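PDB 5CO1: protocadherin-19 isoform 1 from Danio rerio, which mediates calcium-dependent homophilic cell adhesion, robustly when in complex with cadherin cdh2, and is needed for early neurulation in the anterior neural plate. Local coordinates for residues F160-F165 and S169-D174. Residues are numbered along the deposited sequence; the frame is centred on the assembly and turned at random.
Sequences FRLNEF and STLLVD
The carbonyl oxygen of N163 is gripped twice from the facing strand: T170 N donates to it at 3.1 Å, in the carbonyl plane on a lone pair, and S169 OG adds a weak bond at 3.2 Å. The hydroxyl gets there because it sits beside its own backbone N, anti to the carbonyl carbon (chi1 -84°). N163 N returns a bond to T170 O, closing that antiparallel hydrogen-bonded pair. Two residues along, R161 and L172 form the next one; L172 N to R161 O is the straighter bond (2.8 Å, 168° at the hydrogen), while R161 N to L172 O is weak. That same L172 O lies in the plane of the F160 ring, at its edge. On the face with L162 and L171, CD2 of the first meets CD1 of the second at 4.0 Å, and L171 also packs on F205 and L187 of the domain's other sheet. The opposite face carries N163, T170, R161 and L172; there F165 brings its ring edge, CE2, to T170 CG2 (3.7 Å). R161 brings its CD up to D174 OD1, yet its NH1 stays 4.8 Å from that oxygen, with guanidinium and carboxylate nearly perpendicular. The hairpin belongs to one sheet of the cadherin-domain sandwich: 160-165 is an outermost strand of that sheet, and 168-173 pairs on its other side with strand 135-140. Backbone bonds hold its register, and the opposite charges of R161 and D174 probably add only a diffuse attraction.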
# COMPACT_ATOMS: atom_id res chain seq x y z
N PHE A 160 5.49 -31.64 -4.84
CA PHE A 160 4.69 -30.62 -5.50
C PHE A 160 5.60 -29.58 -6.13
O PHE A 160 6.82 -29.64 -5.96
CB PHE A 160 3.74 -29.97 -4.49
CG PHE A 160 3.02 -30.95 -3.63
CD1 PHE A 160 3.57 -31.38 -2.44
CD2 PHE A 160 1.79 -31.46 -4.01
CE1 PHE A 160 2.89 -32.27 -1.63
CE2 PHE A 160 1.11 -32.35 -3.20
CZ PHE A 160 1.66 -32.76 -2.01
N ARG A 161 5.02 -28.65 -6.87
CA ARG A 161 5.73 -27.47 -7.32
C ARG A 161 4.76 -26.33 -7.59
O ARG A 161 3.57 -26.56 -7.76
CB ARG A 161 6.54 -27.79 -8.56
CG ARG A 161 5.73 -28.39 -9.68
CD ARG A 161 6.51 -28.37 -10.98
NE ARG A 161 6.58 -27.04 -11.54
CZ ARG A 161 7.21 -26.73 -12.68
NH1 ARG A 161 7.84 -27.67 -13.36
NH2 ARG A 161 7.20 -25.48 -13.12
N LEU A 162 5.24 -25.10 -7.54
CA LEU A 162 4.44 -23.94 -7.92
C LEU A 162 4.71 -23.64 -9.38
O LEU A 162 5.85 -23.77 -9.84
CB LEU A 162 4.81 -22.71 -7.10
CG LEU A 162 4.18 -22.49 -5.73
CD1 LEU A 162 4.61 -21.12 -5.21
CD2 LEU A 162 2.67 -22.57 -5.79
N ASN A 163 3.69 -23.17 -10.09
CA ASN A 163 3.88 -22.72 -11.46
C ASN A 163 3.59 -21.23 -11.60
O ASN A 163 2.58 -20.74 -11.12
CB ASN A 163 3.00 -23.53 -12.41
CG ASN A 163 3.80 -24.41 -13.34
OD1 ASN A 163 4.28 -25.47 -12.95
ND2 ASN A 163 3.92 -23.99 -14.60
N GLU A 164 4.48 -20.53 -12.28
CA GLU A 164 4.48 -19.07 -12.29
C GLU A 164 3.65 -18.54 -13.47
O GLU A 164 4.01 -18.74 -14.63
CB GLU A 164 5.93 -18.54 -12.35
CG GLU A 164 6.69 -18.79 -13.66
CD GLU A 164 7.73 -19.91 -13.61
OE1 GLU A 164 8.56 -19.97 -14.54
OE2 GLU A 164 7.70 -20.75 -12.68
N PHE A 165 2.53 -17.89 -13.18
CA PHE A 165 1.83 -17.12 -14.21
C PHE A 165 1.82 -15.65 -13.83
O PHE A 165 2.01 -15.30 -12.67
CB PHE A 165 0.40 -17.63 -14.40
CG PHE A 165 0.32 -19.05 -14.88
CD1 PHE A 165 0.61 -19.36 -16.21
CD2 PHE A 165 -0.05 -20.08 -14.03
CE1 PHE A 165 0.54 -20.67 -16.67
CE2 PHE A 165 -0.12 -21.39 -14.48
CZ PHE A 165 0.17 -21.69 -15.80
N SER A 169 -0.33 -18.17 -9.33
CA SER A 169 0.51 -19.36 -9.34
C SER A 169 -0.33 -20.61 -9.05
O SER A 169 -1.25 -20.59 -8.24
CB SER A 169 1.61 -19.22 -8.28
OG SER A 169 2.70 -18.50 -8.79
N THR A 170 0.08 -21.72 -9.63
CA THR A 170 -0.66 -22.95 -9.45
C THR A 170 0.18 -23.99 -8.73
O THR A 170 1.35 -24.21 -9.08
CB THR A 170 -1.20 -23.48 -10.79
OG1 THR A 170 -1.99 -24.64 -10.53
CG2 THR A 170 -0.08 -23.84 -11.77
N LEU A 171 -0.37 -24.55 -7.66
CA LEU A 171 0.27 -25.65 -6.93
C LEU A 171 -0.02 -27.01 -7.58
O LEU A 171 -1.15 -27.50 -7.52
CB LEU A 171 -0.26 -25.65 -5.50
CG LEU A 171 0.44 -26.58 -4.52
CD1 LEU A 171 1.93 -26.26 -4.40
CD2 LEU A 171 -0.23 -26.47 -3.16
N LEU A 172 0.99 -27.62 -8.19
CA LEU A 172 0.85 -28.91 -8.89
C LEU A 172 1.36 -30.09 -8.08
O LEU A 172 1.97 -29.91 -7.03
CB LEU A 172 1.63 -28.88 -10.20
CG LEU A 172 1.43 -27.65 -11.07
CD1 LEU A 172 2.13 -27.83 -12.41
CD2 LEU A 172 -0.06 -27.37 -11.26
N VAL A 173 1.22 -31.29 -8.62
CA VAL A 173 2.04 -32.42 -8.18
C VAL A 173 3.26 -32.58 -9.10
O VAL A 173 3.19 -32.29 -10.31
CB VAL A 173 1.23 -33.73 -8.08
CG1 VAL A 173 -0.20 -33.45 -7.61
CG2 VAL A 173 1.23 -34.47 -9.40
N ASP A 174 4.41 -32.91 -8.50
CA ASP A 174 5.69 -32.97 -9.21
C ASP A 174 6.33 -34.33 -8.96
O ASP A 174 7.50 -34.54 -9.29
CB ASP A 174 6.64 -31.87 -8.70
CG ASP A 174 7.91 -31.71 -9.57
OD1 ASP A 174 7.78 -31.73 -10.81
OD2 ASP A 174 9.03 -31.48 -9.00